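Bradavidin 2 (Bradyrhizobium japonicum, PDB 4GGZ) binds biotin in a pocket formed by loops and wall of its closed eight-stranded antiparallel barrel. Local coordinates at residues 18-23 / 40-45; 62-67 / 75-80; 90-95 / 104-109. All blocks are in the same frame, centred on the assembly; numbering follows the deposited sequence. Where two conformers were deposited one is given.

Contact 1: 18-23 / 40-45; sequences NERGSE and NHAQGF. With BTN (biotin), chain E.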
loop_
_atom_site.group_PDB
_atom_site.type_symbol
_atom_site.label_atom_id
_atom_site.label_comp_id
_atom_site.label_asym_id
_atom_site.label_seq_id
_atom_site.Cartn_x
_atom_site.Cartn_y
_atom_site.Cartn_z
ATOM N N ASN A 18 1.106 8.369 -3.886
ATOM C CA ASN A 18 1.765 7.766 -5.050
ATOM C C ASN A 18 1.342 8.509 -6.308
ATOM O O ASN A 18 0.593 9.487 -6.211
ATOM C CB ASN A 18 1.576 6.259 -5.180
ATOM C CG ASN A 18 0.152 5.842 -5.450
ATOM O OD1 ASN A 18 -0.637 6.622 -5.951
ATOM N ND2 ASN A 18 -0.189 4.561 -5.089
ATOM N N GLU A 19 1.839 8.055 -7.456
ATOM C CA GLU A 19 1.594 8.809 -8.709
ATOM C C GLU A 19 0.148 8.742 -9.163
ATOM O O GLU A 19 -0.292 9.532 -10.040
ATOM C CB GLU A 19 2.489 8.334 -9.847
ATOM C CG GLU A 19 3.980 8.457 -9.580
ATOM C CD GLU A 19 4.837 7.790 -10.677
ATOM O OE1 GLU A 19 5.983 8.232 -10.868
ATOM O OE2 GLU A 19 4.374 6.827 -11.344
ATOM N N ARG A 20 -0.609 7.810 -8.587
ATOM C CA ARG A 20 -2.013 7.628 -8.976
ATOM C C ARG A 20 -2.934 8.505 -8.115
ATOM O O ARG A 20 -4.136 8.630 -8.395
ATOM C CB ARG A 20 -2.386 6.150 -8.791
ATOM C CG ARG A 20 -1.423 5.189 -9.434
ATOM C CD ARG A 20 -1.836 3.769 -9.191
ATOM N NE ARG A 20 -0.786 2.868 -9.651
ATOM C CZ ARG A 20 -0.921 2.067 -10.691
ATOM N NH1 ARG A 20 -2.053 2.071 -11.371
ATOM N NH2 ARG A 20 0.082 1.269 -11.053
ATOM N N GLY A 21 -2.360 9.086 -7.055
ATOM C CA GLY A 21 -3.056 9.967 -6.151
ATOM C C GLY A 21 -3.379 9.307 -4.811
ATOM O O GLY A 21 -4.055 9.913 -3.960
ATOM N N SER A 22 -3.011 8.045 -4.677
ATOM C CA SER A 22 -3.399 7.293 -3.452
ATOM C C SER A 22 -2.558 7.732 -2.265
ATOM O O SER A 22 -1.440 8.196 -2.470
ATOM C CB SER A 22 -3.271 5.795 -3.681
ATOM O OG SER A 22 -4.260 5.325 -4.633
ATOM N N GLU A 23 -3.037 7.497 -1.018
ATOM C CA GLU A 23 -2.422 8.120 0.170
ATOM C C GLU A 23 -2.033 7.001 1.119
ATOM O O GLU A 23 -2.839 6.106 1.317
ATOM C CB GLU A 23 -3.445 8.974 0.957
ATOM C CG GLU A 23 -4.366 9.934 0.193
ATOM C CD GLU A 23 -5.475 10.520 1.089
ATOM O OE1 GLU A 23 -6.688 10.392 0.753
ATOM O OE2 GLU A 23 -5.152 11.102 2.156
ATOM N N ASN A 40 -7.214 4.457 -1.365
ATOM C CA ASN A 40 -7.061 4.450 -2.841
ATOM C C ASN A 40 -7.669 5.681 -3.452
ATOM O O ASN A 40 -8.781 6.075 -3.080
ATOM C CB ASN A 40 -7.739 3.192 -3.416
ATOM C CG ASN A 40 -7.612 3.109 -4.922
ATOM O OD1 ASN A 40 -6.540 3.364 -5.465
ATOM N ND2 ASN A 40 -8.696 2.759 -5.595
ATOM N N HIS A 41 -7.002 6.230 -4.468
ATOM C CA HIS A 41 -7.592 7.253 -5.313
ATOM C C HIS A 41 -7.233 6.960 -6.751
ATOM O O HIS A 41 -7.376 7.845 -7.614
ATOM C CB HIS A 41 -7.072 8.643 -4.894
ATOM C CG HIS A 41 -7.592 9.096 -3.570
ATOM N ND1 HIS A 41 -8.934 9.311 -3.333
ATOM C CD2 HIS A 41 -6.955 9.357 -2.402
ATOM C CE1 HIS A 41 -9.102 9.682 -2.073
ATOM N NE2 HIS A 41 -7.919 9.720 -1.488
ATOM N N ALA A 42 -6.800 5.723 -7.011
ATOM C CA ALA A 42 -6.303 5.326 -8.323
ATOM C C ALA A 42 -7.397 5.172 -9.356
ATOM O O ALA A 42 -8.355 4.449 -9.181
ATOM C CB ALA A 42 -5.466 4.040 -8.219
ATOM N N GLN A 43 -7.225 5.832 -10.496
ATOM C CA GLN A 43 -8.173 5.614 -11.545
ATOM C C GLN A 43 -8.086 4.170 -12.074
ATOM O O GLN A 43 -7.001 3.611 -12.291
ATOM C CB GLN A 43 -7.893 6.608 -12.660
ATOM C CG GLN A 43 -9.073 6.809 -13.541
ATOM C CD GLN A 43 -8.890 8.007 -14.373
ATOM O OE1 GLN A 43 -9.136 9.139 -13.930
ATOM N NE2 GLN A 43 -8.410 7.794 -15.585
ATOM N N GLY A 44 -9.242 3.569 -12.279
ATOM C CA GLY A 44 -9.312 2.228 -12.824
ATOM C C GLY A 44 -9.467 1.175 -11.735
ATOM O O GLY A 44 -9.445 -0.019 -12.048
ATOM N N PHE A 45 -9.627 1.625 -10.484
ATOM C CA PHE A 45 -9.795 0.740 -9.312
ATOM C C PHE A 45 -10.975 1.212 -8.454
ATOM O O PHE A 45 -11.404 2.361 -8.550
ATOM C CB PHE A 45 -8.531 0.713 -8.477
ATOM C CG PHE A 45 -7.303 0.207 -9.224
ATOM C CD1 PHE A 45 -6.514 1.080 -9.971
ATOM C CD2 PHE A 45 -6.949 -1.141 -9.168
ATOM C CE1 PHE A 45 -5.332 0.611 -10.666
ATOM C CE2 PHE A 45 -5.793 -1.643 -9.849
ATOM C CZ PHE A 45 -4.985 -0.736 -10.617
HETATM C C11 BTN E . -9.800 -2.973 -5.794
HETATM O O11 BTN E . -9.938 -2.342 -6.896
HETATM O O12 BTN E . -10.009 -4.219 -5.763
HETATM C C10 BTN E . -9.416 -2.276 -4.505
HETATM C C9 BTN E . -8.517 -1.046 -4.702
HETATM C C8 BTN E . -7.165 -1.467 -5.292
HETATM C C7 BTN E . -6.235 -0.250 -5.501
HETATM C C2 BTN E . -4.885 -0.692 -6.093
HETATM S S1 BTN E . -3.750 -1.144 -4.921
HETATM C C6 BTN E . -2.465 -1.125 -6.203
HETATM C C5 BTN E . -2.743 0.115 -7.052
HETATM N N1 BTN E . -2.113 1.289 -6.484
HETATM C C3 BTN E . -3.039 2.155 -6.068
HETATM O O3 BTN E . -2.710 3.356 -5.512
HETATM N N2 BTN E . -4.267 1.726 -6.251
HETATM C C4 BTN E . -4.212 0.418 -6.907
HETATM O O HOH W 1 -5.076 7.867 -10.844
#
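Glu-23 meets His-41 with carboxylate and imidazole nearly coplanar, their planes 14° apart. Glu-23 OE1 lies at the ring edge and accepts a hydrogen bond from His-41 NE2 at 2.6 Å with its anti lone pair, while Gly-21 O sits at the same ring's edge, near CD2. The second oxygen, Glu-23 OE2, is bonded to Tyr-15. The guanidinium and ring planes of Arg-20 and Phe-45 are instead 81° apart, Arg-20 NH1 coming to 3.7 Å from Phe-45 CE1. One face of the Phe-45 ring carries biotin C4 over its centre, and biotin O11 and Ala-42 O lie in plane at its edge. The guanidinium, salt-bridged to Asp-109, has biotin C5 offset above one face.

These are two loops at the mouth of the avidin barrel, 18-23 and 40-45, closing on the ureido ring. Ser-22 OG accepts from His-41 N almost straight (2.9 Å, 169°) and donates to biotin O3 at 2.7 Å; Asn-18 ND2 grips the same oxygen at 2.8 Å. Biotin N2 donates a hydrogen bond to Asn-40 OD1 at 2.9 Å. Both asparagines form Asx turns: Asn-40 OD1 also accepts from Ala-42 N, and Asn-18 OD1 receives Arg-20 N and Ser-22 N from opposite faces of its amide.

Contact 2: 62-67 / 75-80; sequences GLYFVV and FTRWVG. With BTN (biotin), chain E.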
loop_
_atom_site.group_PDB
_atom_site.type_symbol
_atom_site.label_atom_id
_atom_site.label_comp_id
_atom_site.label_asym_id
_atom_site.label_seq_id
_atom_site.Cartn_x
_atom_site.Cartn_y
_atom_site.Cartn_z
ATOM N N GLY A 62 14.708 -3.487 2.934
ATOM C CA GLY A 62 13.565 -3.091 2.127
ATOM C C GLY A 62 12.320 -3.015 2.960
ATOM O O GLY A 62 12.385 -3.074 4.195
ATOM N N LEU A 63 11.171 -2.949 2.297
ATOM C CA LEU A 63 9.915 -3.014 3.057
ATOM C C LEU A 63 8.845 -3.696 2.225
ATOM O O LEU A 63 8.998 -3.798 1.014
ATOM C CB LEU A 63 9.459 -1.620 3.524
ATOM C CG LEU A 63 8.720 -0.691 2.573
ATOM C CD1 LEU A 63 8.274 0.561 3.339
ATOM C CD2 LEU A 63 9.537 -0.277 1.402
ATOM N N TYR A 64 7.804 -4.203 2.876
ATOM C CA TYR A 64 6.581 -4.570 2.170
ATOM C C TYR A 64 5.400 -4.154 3.071
ATOM O O TYR A 64 5.562 -3.939 4.299
ATOM C CB TYR A 64 6.567 -6.076 1.814
ATOM C CG TYR A 64 6.404 -6.920 3.056
ATOM C CD1 TYR A 64 7.508 -7.496 3.662
ATOM C CD2 TYR A 64 5.156 -7.079 3.646
ATOM C CE1 TYR A 64 7.369 -8.241 4.826
ATOM C CE2 TYR A 64 5.003 -7.798 4.835
ATOM C CZ TYR A 64 6.123 -8.368 5.408
ATOM O OH TYR A 64 6.028 -9.114 6.579
ATOM N N PHE A 65 4.222 -4.031 2.488
ATOM C CA PHE A 65 3.005 -3.827 3.266
ATOM C C PHE A 65 1.797 -4.367 2.517
ATOM O O PHE A 65 1.803 -4.430 1.254
ATOM C CB PHE A 65 2.767 -2.384 3.697
ATOM C CG PHE A 65 2.811 -1.388 2.572
ATOM C CD1 PHE A 65 4.016 -0.830 2.187
ATOM C CD2 PHE A 65 1.653 -0.978 1.946
ATOM C CE1 PHE A 65 4.079 0.104 1.153
ATOM C CE2 PHE A 65 1.726 -0.024 0.911
ATOM C CZ PHE A 65 2.922 0.480 0.520
ATOM N N VAL A 66 0.763 -4.693 3.298
ATOM C CA VAL A 66 -0.459 -5.240 2.777
ATOM C C VAL A 66 -1.633 -4.346 3.166
ATOM O O VAL A 66 -1.686 -3.816 4.278
ATOM C CB VAL A 66 -0.663 -6.702 3.282
ATOM C CG1 VAL A 66 -2.063 -7.183 2.998
ATOM C CG2 VAL A 66 0.377 -7.643 2.656
ATOM N N VAL A 67 -2.582 -4.197 2.242
ATOM C CA VAL A 67 -3.831 -3.529 2.509
ATOM C C VAL A 67 -4.972 -4.409 2.008
ATOM O O VAL A 67 -5.000 -4.776 0.826
ATOM C CB VAL A 67 -3.942 -2.143 1.794
ATOM C CG1 VAL A 67 -5.265 -1.488 2.180
ATOM C CG2 VAL A 67 -2.786 -1.213 2.180
ATOM N N PHE A 75 -7.155 -7.787 -1.813
ATOM C CA PHE A 75 -6.060 -7.188 -1.062
ATOM C C PHE A 75 -4.854 -6.956 -1.961
ATOM O O PHE A 75 -4.701 -7.633 -2.977
ATOM C CB PHE A 75 -5.686 -8.034 0.180
ATOM C CG PHE A 75 -5.030 -9.373 -0.139
ATOM C CD1 PHE A 75 -3.648 -9.479 -0.182
ATOM C CD2 PHE A 75 -5.802 -10.525 -0.385
ATOM C CE1 PHE A 75 -3.032 -10.694 -0.460
ATOM C CE2 PHE A 75 -5.176 -11.734 -0.664
ATOM C CZ PHE A 75 -3.803 -11.801 -0.703
ATOM N N THR A 76 -3.993 -6.014 -1.580
ATOM C CA THR A 76 -2.778 -5.753 -2.344
ATOM C C THR A 76 -1.541 -5.872 -1.468
ATOM O O THR A 76 -1.586 -5.457 -0.327
ATOM C CB THR A 76 -2.876 -4.350 -2.954
ATOM O OG1 THR A 76 -4.005 -4.330 -3.826
ATOM C CG2 THR A 76 -1.602 -3.981 -3.742
ATOM N N ARG A 77 -0.473 -6.472 -1.995
ATOM C CA ARG A 77 0.824 -6.506 -1.316
ATOM C C ARG A 77 1.823 -5.675 -2.112
ATOM O O ARG A 77 2.072 -6.001 -3.286
ATOM C CB ARG A 77 1.307 -7.960 -1.225
ATOM C CG ARG A 77 2.498 -8.135 -0.292
ATOM C CD ARG A 77 2.769 -9.601 -0.022
ATOM N NE ARG A 77 3.755 -9.773 1.044
ATOM C CZ ARG A 77 5.064 -9.825 0.841
ATOM N NH1 ARG A 77 5.556 -9.690 -0.384
ATOM N NH2 ARG A 77 5.889 -10.005 1.867
ATOM N N TRP A 78 2.364 -4.605 -1.506
ATOM C CA TRP A 78 3.484 -3.843 -2.084
ATOM C C TRP A 78 4.830 -4.310 -1.543
ATOM O O TRP A 78 4.942 -4.652 -0.368
ATOM C CB TRP A 78 3.412 -2.341 -1.763
ATOM C CG TRP A 78 2.306 -1.570 -2.431
ATOM C CD1 TRP A 78 2.430 -0.746 -3.580
ATOM C CD2 TRP A 78 0.936 -1.498 -2.033
ATOM N NE1 TRP A 78 1.196 -0.168 -3.854
ATOM C CE2 TRP A 78 0.271 -0.623 -2.943
ATOM C CE3 TRP A 78 0.196 -2.068 -0.961
ATOM C CZ2 TRP A 78 -1.108 -0.301 -2.831
ATOM C CZ3 TRP A 78 -1.234 -1.774 -0.878
ATOM C CH2 TRP A 78 -1.839 -0.881 -1.799
ATOM N N VAL A 79 5.827 -4.352 -2.417
ATOM C CA VAL A 79 7.199 -4.660 -2.031
ATOM C C VAL A 79 8.103 -3.584 -2.624
ATOM O O VAL A 79 7.895 -3.182 -3.767
ATOM C CB VAL A 79 7.605 -6.086 -2.504
ATOM C CG1 VAL A 79 7.338 -6.265 -3.987
ATOM C CG2 VAL A 79 9.048 -6.396 -2.166
ATOM N N GLY A 80 9.054 -3.085 -1.840
ATOM C CA GLY A 80 9.967 -2.097 -2.361
ATOM C C GLY A 80 11.077 -1.711 -1.414
ATOM O O GLY A 80 11.436 -2.450 -0.495
HETATM C C11 BTN E . -9.800 -2.973 -5.794
HETATM O O11 BTN E . -9.938 -2.342 -6.896
HETATM O O12 BTN E . -10.009 -4.219 -5.763
HETATM C C10 BTN E . -9.416 -2.276 -4.505
HETATM C C9 BTN E . -8.517 -1.046 -4.702
HETATM C C8 BTN E . -7.165 -1.467 -5.292
HETATM C C7 BTN E . -6.235 -0.250 -5.501
HETATM C C2 BTN E . -4.885 -0.692 -6.093
HETATM S S1 BTN E . -3.750 -1.144 -4.921
HETATM C C6 BTN E . -2.465 -1.125 -6.203
HETATM C C5 BTN E . -2.743 0.115 -7.052
HETATM N N1 BTN E . -2.113 1.289 -6.484
HETATM C C3 BTN E . -3.039 2.155 -6.068
HETATM O O3 BTN E . -2.710 3.356 -5.512
HETATM N N2 BTN E . -4.267 1.726 -6.251
HETATM C C4 BTN E . -4.212 0.418 -6.907
#
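Phe-65 and Trp-78, a hydrogen-bonded pair of antiparallel strands 62-67 and 75-80, lay their rings nearly parallel but slid apart. The Phe-65 ring and the five-membered ring of Trp-78 are inclined by 20°, with centroids 4.8 Å apart, so little of one ring covers the other. What lies over the Phe-65 face is Trp-78 CB, 3.9 Å from the ring centroid, in a CH-pi contact. The indole is wedged further by its own strand and by the partner strand: Thr-76 CG2 lies toward the rim of the face opposite Phe-65, and Val-67 CG2 comes to 3.5 Å from Trp-78 CZ3, with Val-67 CB in plane at the indole edge.

On the other side of the sheet Arg-77 lies flat on Tyr-64, guanidinium and ring planes 26° apart and Arg-77 CZ 4.2 Å from the ring centroid, which makes this a cation-pi stack. Arg-77 NH2 sits over the ring centre and approaches Tyr-64 CG to 3.3 Å. The arginine gets there by running extended, its CG opposite the backbone N (chi1 -168°), and its CG rests on Val-66 CG2 at 3.7 Å along the way.

Six backbone hydrogen bonds, two for each of the pairs Leu-63/Gly-80, Phe-65/Trp-78 and Val-67/Thr-76, fix the register of this hairpin of the avidin barrel. The two faces differ in the chemistry of their side chains. The Tyr-64 and Arg-77 face stacks a cation on a phenol whose OH is bonded to Ser-57. The face of Phe-65, Val-67 and Trp-78 is mostly apolar, and at its biotin end Thr-76 OG1 is 3.4 Å and Trp-78 CZ2 3.5 Å from biotin S1. Trp-78 NE1 donates to Asp-109 OD2, which would probably favour the carboxylate form.

Contact 3: 90-95 / 104-109; sequences SWTLFY and RLKGGD. With BTN (biotin), chain E.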
loop_
_atom_site.group_PDB
_atom_site.type_symbol
_atom_site.label_atom_id
_atom_site.label_comp_id
_atom_site.label_asym_id
_atom_site.label_seq_id
_atom_site.Cartn_x
_atom_site.Cartn_y
_atom_site.Cartn_z
ATOM N N SER A 90 6.675 -2.441 -6.227
ATOM C CA SER A 90 5.850 -3.252 -7.117
ATOM C C SER A 90 4.751 -3.840 -6.266
ATOM O O SER A 90 4.974 -4.074 -5.056
ATOM C CB SER A 90 6.667 -4.392 -7.741
ATOM O OG SER A 90 7.620 -3.880 -8.649
ATOM N N TRP A 91 3.599 -4.110 -6.869
ATOM C CA TRP A 91 2.486 -4.635 -6.107
ATOM C C TRP A 91 1.766 -5.733 -6.875
ATOM O O TRP A 91 1.791 -5.780 -8.115
ATOM C CB TRP A 91 1.477 -3.521 -5.688
ATOM C CG TRP A 91 0.939 -2.671 -6.871
ATOM C CD1 TRP A 91 1.420 -1.461 -7.273
ATOM C CD2 TRP A 91 -0.127 -3.011 -7.792
ATOM N NE1 TRP A 91 0.735 -1.016 -8.399
ATOM C CE2 TRP A 91 -0.218 -1.946 -8.737
ATOM C CE3 TRP A 91 -0.993 -4.113 -7.934
ATOM C CZ2 TRP A 91 -1.152 -1.940 -9.778
ATOM C CZ3 TRP A 91 -1.937 -4.101 -8.951
ATOM C CH2 TRP A 91 -1.995 -3.016 -9.885
ATOM N N THR A 92 1.111 -6.586 -6.097
ATOM C CA THR A 92 0.183 -7.567 -6.635
ATOM C C THR A 92 -1.154 -7.432 -5.918
ATOM O O THR A 92 -1.194 -7.351 -4.687
ATOM C CB THR A 92 0.747 -9.027 -6.640
ATOM O OG1 THR A 92 -0.309 -9.947 -6.957
ATOM C CG2 THR A 92 1.375 -9.415 -5.310
ATOM N N LEU A 93 -2.231 -7.375 -6.698
ATOM C CA LEU A 93 -3.585 -7.213 -6.162
ATOM C C LEU A 93 -4.253 -8.555 -6.354
ATOM O O LEU A 93 -4.373 -9.017 -7.486
ATOM C CB LEU A 93 -4.335 -6.088 -6.913
ATOM C CG LEU A 93 -5.858 -5.934 -6.745
ATOM C CD1 LEU A 93 -6.224 -5.414 -5.406
ATOM C CD2 LEU A 93 -6.484 -4.981 -7.816
ATOM N N PHE A 94 -4.608 -9.206 -5.244
ATOM C CA PHE A 94 -5.281 -10.499 -5.257
ATOM C C PHE A 94 -6.741 -10.264 -5.038
ATOM O O PHE A 94 -7.144 -9.664 -4.031
ATOM C CB PHE A 94 -4.758 -11.370 -4.114
ATOM C CG PHE A 94 -3.253 -11.594 -4.146
ATOM C CD1 PHE A 94 -2.378 -10.628 -3.624
ATOM C CD2 PHE A 94 -2.724 -12.763 -4.654
ATOM C CE1 PHE A 94 -1.007 -10.827 -3.626
ATOM C CE2 PHE A 94 -1.346 -12.975 -4.667
ATOM C CZ PHE A 94 -0.480 -12.003 -4.134
ATOM N N TYR A 95 -7.579 -10.723 -5.968
ATOM C CA TYR A 95 -9.011 -10.475 -5.791
ATOM C C TYR A 95 -9.842 -11.742 -6.030
ATOM O O TYR A 95 -9.417 -12.618 -6.777
ATOM C CB TYR A 95 -9.484 -9.302 -6.653
ATOM C CG TYR A 95 -9.383 -9.464 -8.159
ATOM C CD1 TYR A 95 -8.155 -9.316 -8.831
ATOM C CD2 TYR A 95 -10.519 -9.767 -8.916
ATOM C CE1 TYR A 95 -8.075 -9.432 -10.252
ATOM C CE2 TYR A 95 -10.455 -9.873 -10.322
ATOM C CZ TYR A 95 -9.249 -9.718 -10.974
ATOM O OH TYR A 95 -9.191 -9.828 -12.357
ATOM N N ARG A 104 -5.529 -12.191 -10.039
ATOM C CA ARG A 104 -4.515 -11.252 -9.617
ATOM C C ARG A 104 -4.267 -10.240 -10.702
ATOM O O ARG A 104 -4.489 -10.521 -11.884
ATOM C CB ARG A 104 -3.186 -11.976 -9.417
ATOM C CG ARG A 104 -3.186 -12.974 -8.287
ATOM C CD ARG A 104 -1.925 -13.834 -8.392
ATOM N NE ARG A 104 -1.969 -14.883 -7.380
ATOM C CZ ARG A 104 -0.964 -15.700 -7.091
ATOM N NH1 ARG A 104 0.195 -15.599 -7.736
ATOM N NH2 ARG A 104 -1.122 -16.620 -6.142
ATOM N N LEU A 105 -3.756 -9.090 -10.286
ATOM C CA LEU A 105 -3.284 -8.041 -11.187
ATOM C C LEU A 105 -1.957 -7.578 -10.580
ATOM O O LEU A 105 -1.720 -7.758 -9.378
ATOM C CB LEU A 105 -4.261 -6.881 -11.201
ATOM C CG LEU A 105 -5.702 -7.026 -11.697
ATOM C CD1 LEU A 105 -6.470 -5.721 -11.437
ATOM C CD2 LEU A 105 -5.707 -7.350 -13.176
ATOM N N LYS A 106 -1.097 -6.978 -11.394
ATOM C CA LYS A 106 0.205 -6.540 -10.899
ATOM C C LYS A 106 0.565 -5.219 -11.516
ATOM O O LYS A 106 0.162 -4.931 -12.657
ATOM C CB LYS A 106 1.305 -7.547 -11.264
ATOM C CG LYS A 106 1.287 -8.819 -10.460
ATOM C CD LYS A 106 2.105 -9.881 -11.163
ATOM C CE LYS A 106 3.510 -9.935 -10.617
ATOM N NZ LYS A 106 3.520 -10.565 -9.244
ATOM N N GLY A 107 1.340 -4.420 -10.790
ATOM C CA GLY A 107 1.845 -3.167 -11.382
ATOM C C GLY A 107 2.888 -2.562 -10.470
ATOM O O GLY A 107 3.382 -3.218 -9.519
ATOM N N GLY A 108 3.226 -1.313 -10.752
ATOM C CA GLY A 108 4.166 -0.568 -9.945
ATOM C C GLY A 108 3.545 0.638 -9.267
ATOM O O GLY A 108 2.438 1.094 -9.627
ATOM N N ASP A 109 4.248 1.155 -8.261
ATOM C CA ASP A 109 3.883 2.419 -7.649
ATOM C C ASP A 109 5.138 3.084 -7.131
ATOM O O ASP A 109 6.019 2.422 -6.634
ATOM C CB ASP A 109 2.974 2.196 -6.451
ATOM C CG ASP A 109 1.505 2.294 -6.784
ATOM O OD1 ASP A 109 1.106 3.050 -7.699
ATOM O OD2 ASP A 109 0.734 1.618 -6.083
HETATM C C11 BTN E . -9.800 -2.973 -5.794
HETATM O O11 BTN E . -9.938 -2.342 -6.896
HETATM O O12 BTN E . -10.009 -4.219 -5.763
HETATM C C10 BTN E . -9.416 -2.276 -4.505
HETATM C C9 BTN E . -8.517 -1.046 -4.702
HETATM C C8 BTN E . -7.165 -1.467 -5.292
HETATM C C7 BTN E . -6.235 -0.250 -5.501
HETATM C C2 BTN E . -4.885 -0.692 -6.093
HETATM S S1 BTN E . -3.750 -1.144 -4.921
HETATM C C6 BTN E . -2.465 -1.125 -6.203
HETATM C C5 BTN E . -2.743 0.115 -7.052
HETATM N N1 BTN E . -2.113 1.289 -6.484
HETATM C C3 BTN E . -3.039 2.155 -6.068
HETATM O O3 BTN E . -2.710 3.356 -5.512
HETATM N N2 BTN E . -4.267 1.726 -6.251
HETATM C C4 BTN E . -4.212 0.418 -6.907
HETATM O O HOH W 2 -6.908 -10.839 -13.707
#
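Trp-91 is sandwiched between the backbone of Lys-106 and Gly-107 on one face and biotin on the other. Gly-107 N stands 3.4 Å above the centre of the Trp-91 ring system, and biotin C6 lies an equal 3.4 Å from the plane on the opposite face. Gly-107 CA adds a CH-pi contact, 3.9 Å from the centroid of the six-membered Trp-91 ring; with no side chain on the glycine, the indole can lie flat across the neighbouring strand. Its CG is tucked between backbone N and carbonyl carbon (chi1 55°), which turns the ring over that strand, and Trp-91 NE1 then reaches Gly-108 O at its edge in a weak hydrogen bond of 3.0 Å.

At the C-terminal end of 104-109, Asp-109 OD2 accepts from biotin N1 at 2.9 Å almost in line (174°). Both carboxylate oxygens have further partners, Trp-78 and Arg-20, consistent with a fixed anchor for the ureido group.

Further along, Leu-93 and Leu-105 point the same way with CD2 of the former 3.7 Å from CD1 of the latter. Beyond them, on the other side of the sheet, Phe-94 and Arg-104 also run side by side, ring and guanidinium planes 71° apart; the ring presents CE2 to the guanidinium face, 3.4 Å from Arg-104 NE. A water joins Tyr-95 OH to Arg-104 O.

Strands 86-96 and 102-113 form this antiparallel hairpin of the barrel. Strand 74-80 flanks it through Phe-75, stacked on Phe-94, and through Thr-76 and Trp-78 against Trp-91; the loop segments 18-23 and 40-45 lean on it at Arg-20 and Phe-45.

The contacts follow one another along the chain, each closing before the next opens, and all belong to one antiparallel barrel of eight strands. Contact 1 joins two loops, while contacts 2 and 3 are consecutive hairpins whose strands 74-80 and 86-96 are neighbours in the sheet. Centres of contacts 2 and 3 are about 10 Å apart, those of 1 and 3 about 13 Å, and those of 1 and 2 about 15 Å. Contacts 1 and 2 do not touch, but contact 3 meets both: a salt bridge from Arg-20 to Asp-109 ties it to segment 18-23, and backbone bonds tie it to contact 2. Biotin touches all three, so loops and barrel wall together build one pocket.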